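Local coordinates for proteasome protein (PDB 2P90) that is of unknown function but belongs to the PAC2 family, named for proteins linked to proteasome assembly, and forms a three-chain assembly, at residues E111-V124 with G177-K190. Residues are numbered along the deposited sequence; the frame is centred on the assembly and turned at random.
Sequences EPDLRWGDFSNAVV and GSASLMLEKLLKDK
W116 lies flat against the first turn of helix 179-189. The methyl of A179 sits over the face of its five-membered ring, 3.6 Å from the centroid to CB, while the S178-A179 peptide covers the same indole farther out, with S178 CA 3.3 Å from W116 CH2. The ring's rotation is fixed from its own segment: NE1 gives a nearly straight bond (171°) to P112 O at 2.8 Å, in the indole plane but above the carbonyl plane. Beside it, E111 reaches over with CG anti to the backbone N (chi1 169°), and its OE2 takes the A179 N-H on the anti lone pair at 3.0 Å. A water that donates to E111 OE2 and accepts from S180 N extends this grip on the helix N-terminus, and R73 of the second subunit pairs with the same carboxylate.

One turn on, the helices, crossing at -53°, come closest at S120 and L183, whose CA atoms are 4.8 Å apart; M182 bends at chi3 to lay SD against the W116 carbonyl carbon. Packing stays tight where V123 and V124 meet L183. The contact opens on one flank: N121 and L186 are partly exposed, and exposed K190 lays CD, CE and NZ obliquely past V124 CG2. Helix 179-189 rests on strand 134-143, and F119 meets F61 of strand 54-61 edge-to-face; two helices side by side over one mixed sheet are characteristic of a layered alpha/beta fold, consistent with the PAC2 family.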
loop_
_atom_site.group_PDB
_atom_site.type_symbol
_atom_site.label_atom_id
_atom_site.label_comp_id
_atom_site.label_asym_id
_atom_site.label_seq_id
_atom_site.Cartn_x
_atom_site.Cartn_y
_atom_site.Cartn_z
ATOM N N GLU B 111 -8.014 -10.384 -4.152
ATOM C CA GLU B 111 -6.902 -10.975 -3.401
ATOM C C GLU B 111 -6.726 -10.133 -2.125
ATOM O O GLU B 111 -6.588 -8.924 -2.238
ATOM C CB GLU B 111 -5.598 -10.921 -4.218
ATOM C CG GLU B 111 -4.360 -11.258 -3.404
ATOM C CD GLU B 111 -3.055 -11.161 -4.168
ATOM O OE1 GLU B 111 -2.811 -10.143 -4.872
ATOM O OE2 GLU B 111 -2.249 -12.119 -4.037
ATOM N N PRO B 112 -6.729 -10.741 -0.910
ATOM C CA PRO B 112 -6.451 -9.909 0.310
ATOM C C PRO B 112 -5.136 -9.136 0.269
ATOM O O PRO B 112 -4.134 -9.676 -0.217
ATOM C CB PRO B 112 -6.379 -10.956 1.433
ATOM C CG PRO B 112 -7.328 -12.060 0.933
ATOM C CD PRO B 112 -7.045 -12.144 -0.566
ATOM N N ASP B 113 -5.128 -7.899 0.778
ATOM C CA ASP B 113 -3.864 -7.171 0.983
ATOM C C ASP B 113 -3.152 -7.705 2.259
ATOM O O ASP B 113 -1.924 -7.708 2.337
ATOM C CB ASP B 113 -4.094 -5.669 1.164
ATOM C CG ASP B 113 -4.699 -5.003 -0.025
ATOM O OD1 ASP B 113 -3.962 -4.669 -1.002
ATOM O OD2 ASP B 113 -5.920 -4.722 0.032
ATOM N N LEU B 114 -3.946 -8.163 3.240
ATOM C CA LEU B 114 -3.461 -8.431 4.587
ATOM C C LEU B 114 -3.724 -9.868 5.041
ATOM O O LEU B 114 -4.608 -10.567 4.504
ATOM C CB LEU B 114 -4.140 -7.449 5.581
ATOM C CG LEU B 114 -4.302 -5.958 5.164
ATOM C CD1 LEU B 114 -5.141 -5.201 6.146
ATOM C CD2 LEU B 114 -2.951 -5.226 4.931
ATOM N N ARG B 115 -2.964 -10.279 6.066
ATOM C CA ARG B 115 -3.215 -11.527 6.785
ATOM C C ARG B 115 -3.227 -12.806 5.898
ATOM O O ARG B 115 -4.126 -13.674 6.076
ATOM C CB ARG B 115 -4.553 -11.445 7.534
ATOM C CG ARG B 115 -4.637 -10.399 8.651
ATOM C CD ARG B 115 -5.415 -11.018 9.837
ATOM N NE ARG B 115 -5.135 -10.217 10.977
ATOM C CZ ARG B 115 -4.370 -10.523 12.004
ATOM N NH1 ARG B 115 -3.833 -11.704 12.191
ATOM N NH2 ARG B 115 -4.161 -9.579 12.869
ATOM N N TRP B 116 -2.256 -12.937 4.989
ATOM C CA TRP B 116 -2.182 -14.124 4.133
ATOM C C TRP B 116 -2.138 -15.479 4.914
ATOM O O TRP B 116 -2.748 -16.443 4.474
ATOM C CB TRP B 116 -1.026 -14.012 3.153
ATOM C CG TRP B 116 -1.257 -13.047 2.000
ATOM C CD1 TRP B 116 -2.347 -12.191 1.793
ATOM C CD2 TRP B 116 -0.367 -12.814 0.922
ATOM N NE1 TRP B 116 -2.161 -11.457 0.640
ATOM C CE2 TRP B 116 -0.958 -11.816 0.089
ATOM C CE3 TRP B 116 0.887 -13.329 0.578
ATOM C CZ2 TRP B 116 -0.335 -11.354 -1.072
ATOM C CZ3 TRP B 116 1.517 -12.844 -0.578
ATOM C CH2 TRP B 116 0.907 -11.877 -1.378
ATOM N N GLY B 117 -1.457 -15.507 6.075
ATOM C CA GLY B 117 -1.432 -16.640 6.985
ATOM C C GLY B 117 -2.799 -17.035 7.517
ATOM O O GLY B 117 -3.230 -18.153 7.311
ATOM N N ASP B 118 -3.492 -16.123 8.205
ATOM C CA ASP B 118 -4.850 -16.405 8.668
ATOM C C ASP B 118 -5.797 -16.714 7.513
ATOM O O ASP B 118 -6.658 -17.572 7.643
ATOM C CB ASP B 118 -5.414 -15.261 9.506
ATOM C CG ASP B 118 -4.583 -14.976 10.782
ATOM O OD1 ASP B 118 -3.868 -15.871 11.272
ATOM O OD2 ASP B 118 -4.645 -13.836 11.296
ATOM N N PHE B 119 -5.622 -16.029 6.386
ATOM C CA PHE B 119 -6.483 -16.220 5.216
ATOM C C PHE B 119 -6.336 -17.605 4.584
ATOM O O PHE B 119 -7.327 -18.278 4.311
ATOM C CB PHE B 119 -6.230 -15.127 4.153
ATOM C CG PHE B 119 -7.015 -15.328 2.903
ATOM C CD1 PHE B 119 -8.394 -15.102 2.890
ATOM C CD2 PHE B 119 -6.383 -15.753 1.717
ATOM C CE1 PHE B 119 -9.138 -15.314 1.721
ATOM C CE2 PHE B 119 -7.117 -15.984 0.558
ATOM C CZ PHE B 119 -8.488 -15.759 0.547
ATOM N N SER B 120 -5.104 -18.013 4.321
ATOM C CA SER B 120 -4.888 -19.312 3.732
ATOM C C SER B 120 -5.297 -20.421 4.726
ATOM O O SER B 120 -5.916 -21.396 4.327
ATOM C CB SER B 120 -3.455 -19.419 3.279
ATOM O OG SER B 120 -2.660 -19.540 4.408
ATOM N N ASN B 121 -5.049 -20.236 6.024
ATOM C CA ASN B 121 -5.625 -21.133 7.020
ATOM C C ASN B 121 -7.157 -21.185 7.072
ATOM O O ASN B 121 -7.705 -22.241 7.239
ATOM C CB ASN B 121 -5.012 -20.909 8.397
ATOM C CG ASN B 121 -3.577 -21.435 8.473
ATOM O OD1 ASN B 121 -3.340 -22.632 8.335
ATOM N ND2 ASN B 121 -2.624 -20.547 8.688
ATOM N N ALA B 122 -7.836 -20.047 6.947
ATOM C CA ALA B 122 -9.284 -20.015 6.942
ATOM C C ALA B 122 -9.826 -20.742 5.705
ATOM O O ALA B 122 -10.872 -21.436 5.762
ATOM C CB ALA B 122 -9.783 -18.565 6.969
ATOM N N VAL B 123 -9.111 -20.579 4.585
ATOM C CA VAL B 123 -9.520 -21.248 3.372
ATOM C C VAL B 123 -9.352 -22.781 3.466
ATOM O O VAL B 123 -10.244 -23.532 3.028
ATOM C CB VAL B 123 -8.928 -20.639 2.078
ATOM C CG1 VAL B 123 -9.344 -21.499 0.886
ATOM C CG2 VAL B 123 -9.476 -19.231 1.881
ATOM N N VAL B 124 -8.256 -23.240 4.071
ATOM C CA VAL B 124 -8.142 -24.663 4.279
ATOM C C VAL B 124 -9.177 -25.232 5.247
ATOM O O VAL B 124 -9.665 -26.316 4.997
ATOM C CB VAL B 124 -6.698 -25.231 4.478
ATOM C CG1 VAL B 124 -5.655 -24.383 3.789
ATOM C CG2 VAL B 124 -6.384 -25.413 5.909
ATOM N N GLY B 177 5.180 -13.308 -4.662
ATOM C CA GLY B 177 4.207 -14.077 -3.936
ATOM C C GLY B 177 2.793 -13.557 -4.057
ATOM O O GLY B 177 2.559 -12.373 -4.374
ATOM N N SER B 178 1.847 -14.471 -3.839
ATOM C CA SER B 178 0.458 -14.097 -3.768
ATOM C C SER B 178 -0.273 -14.910 -2.709
ATOM O O SER B 178 0.252 -15.880 -2.178
ATOM C CB SER B 178 -0.209 -14.220 -5.128
ATOM O OG SER B 178 -0.585 -15.548 -5.389
ATOM N N ALA B 179 -1.473 -14.467 -2.368
ATOM C CA ALA B 179 -2.267 -15.135 -1.381
ATOM C C ALA B 179 -2.642 -16.513 -1.873
ATOM O O ALA B 179 -2.651 -17.468 -1.089
ATOM C CB ALA B 179 -3.522 -14.319 -1.078
ATOM N N SER B 180 -2.955 -16.636 -3.163
ATOM C CA SER B 180 -3.272 -17.956 -3.705
ATOM C C SER B 180 -2.075 -18.942 -3.739
ATOM O O SER B 180 -2.278 -20.134 -3.517
ATOM C CB SER B 180 -3.919 -17.843 -5.073
ATOM O OG SER B 180 -3.026 -17.226 -5.974
ATOM N N LEU B 181 -0.864 -18.449 -4.041
ATOM C CA LEU B 181 0.352 -19.277 -4.013
ATOM C C LEU B 181 0.649 -19.781 -2.594
ATOM O O LEU B 181 0.949 -20.969 -2.398
ATOM C CB LEU B 181 1.552 -18.531 -4.587
ATOM C CG LEU B 181 1.510 -18.381 -6.119
ATOM C CD1 LEU B 181 2.414 -17.296 -6.599
ATOM C CD2 LEU B 181 1.853 -19.714 -6.823
ATOM N N MET B 182 0.489 -18.902 -1.600
ATOM C CA MET B 182 0.602 -19.305 -0.193
ATOM C C MET B 182 -0.425 -20.403 0.102
ATOM O O MET B 182 -0.125 -21.374 0.800
ATOM C CB MET B 182 0.400 -18.106 0.775
ATOM C CG MET B 182 0.662 -18.488 2.258
ATOM S SD MET B 182 0.625 -17.242 3.585
ATOM C CE MET B 182 2.064 -16.292 3.152
ATOM N N LEU B 183 -1.647 -20.232 -0.393
ATOM C CA LEU B 183 -2.696 -21.189 -0.103
ATOM C C LEU B 183 -2.367 -22.550 -0.753
ATOM O O LEU B 183 -2.566 -23.615 -0.129
ATOM C CB LEU B 183 -4.045 -20.658 -0.567
ATOM C CG LEU B 183 -5.210 -21.627 -0.718
ATOM C CD1 LEU B 183 -5.626 -22.232 0.629
ATOM C CD2 LEU B 183 -6.422 -20.953 -1.455
ATOM N N GLU B 184 -1.833 -22.486 -1.975
ATOM C CA GLU B 184 -1.370 -23.669 -2.706
ATOM C C GLU B 184 -0.340 -24.416 -1.897
ATOM O O GLU B 184 -0.517 -25.597 -1.659
ATOM C CB GLU B 184 -0.757 -23.315 -4.063
ATOM C CG GLU B 184 -1.767 -22.926 -5.106
ATOM C CD GLU B 184 -1.159 -22.959 -6.472
ATOM O OE1 GLU B 184 -0.681 -24.064 -6.864
ATOM O OE2 GLU B 184 -1.172 -21.920 -7.164
ATOM N N LYS B 185 0.712 -23.725 -1.460
ATOM C CA LYS B 185 1.746 -24.350 -0.653
ATOM C C LYS B 185 1.206 -24.986 0.628
ATOM O O LYS B 185 1.663 -26.045 1.019
ATOM C CB LYS B 185 2.884 -23.375 -0.350
ATOM C CG LYS B 185 4.229 -24.088 -0.228
ATOM C CD LYS B 185 5.331 -23.176 0.269
ATOM C CE LYS B 185 6.494 -24.004 0.834
ATOM N NZ LYS B 185 6.057 -24.935 1.925
ATOM N N LEU B 186 0.219 -24.364 1.268
ATOM C CA LEU B 186 -0.343 -24.925 2.504
ATOM C C LEU B 186 -1.218 -26.188 2.263
ATOM O O LEU B 186 -1.275 -27.106 3.097
ATOM C CB LEU B 186 -1.135 -23.851 3.241
ATOM C CG LEU B 186 -1.758 -24.172 4.597
ATOM C CD1 LEU B 186 -0.683 -24.474 5.675
ATOM C CD2 LEU B 186 -2.654 -23.032 5.039
ATOM N N LEU B 187 -1.909 -26.209 1.129
ATOM C CA LEU B 187 -2.746 -27.341 0.749
ATOM C C LEU B 187 -1.818 -28.509 0.460
ATOM O O LEU B 187 -1.973 -29.561 1.057
ATOM C CB LEU B 187 -3.664 -27.001 -0.444
ATOM C CG LEU B 187 -4.923 -26.194 -0.110
ATOM C CD1 LEU B 187 -5.563 -25.491 -1.308
ATOM C CD2 LEU B 187 -5.943 -27.061 0.610
ATOM N N LYS B 188 -0.817 -28.297 -0.387
ATOM C CA LYS B 188 0.240 -29.285 -0.592
ATOM C C LYS B 188 0.792 -29.837 0.743
ATOM O O LYS B 188 0.636 -31.035 1.036
ATOM C CB LYS B 188 1.354 -28.715 -1.468
ATOM C CG LYS B 188 2.544 -29.645 -1.652
ATOM C CD LYS B 188 3.627 -28.973 -2.497
ATOM C CE LYS B 188 4.525 -28.059 -1.640
ATOM N NZ LYS B 188 5.842 -28.705 -1.242
ATOM N N ASP B 189 1.393 -28.964 1.557
ATOM C CA ASP B 189 1.988 -29.348 2.831
ATOM C C ASP B 189 1.012 -30.086 3.735
ATOM O O ASP B 189 1.418 -30.858 4.596
ATOM C CB ASP B 189 2.505 -28.109 3.578
ATOM C CG ASP B 189 3.682 -27.442 2.890
ATOM O OD1 ASP B 189 4.173 -27.984 1.876
ATOM O OD2 ASP B 189 4.120 -26.366 3.370
ATOM N N LYS B 190 -0.277 -29.833 3.585
ATOM C CA LYS B 190 -1.251 -30.568 4.378
ATOM C C LYS B 190 -1.692 -31.893 3.731
ATOM O O LYS B 190 -2.593 -32.561 4.250
ATOM C CB LYS B 190 -2.466 -29.692 4.692
ATOM C CG LYS B 190 -2.377 -28.926 6.013
ATOM C CD LYS B 190 -3.401 -27.798 6.040
ATOM C CE LYS B 190 -3.329 -26.996 7.334
ATOM N NZ LYS B 190 -4.389 -27.381 8.315
HETATM O O HOH W 1 -3.564 -14.498 -4.767
#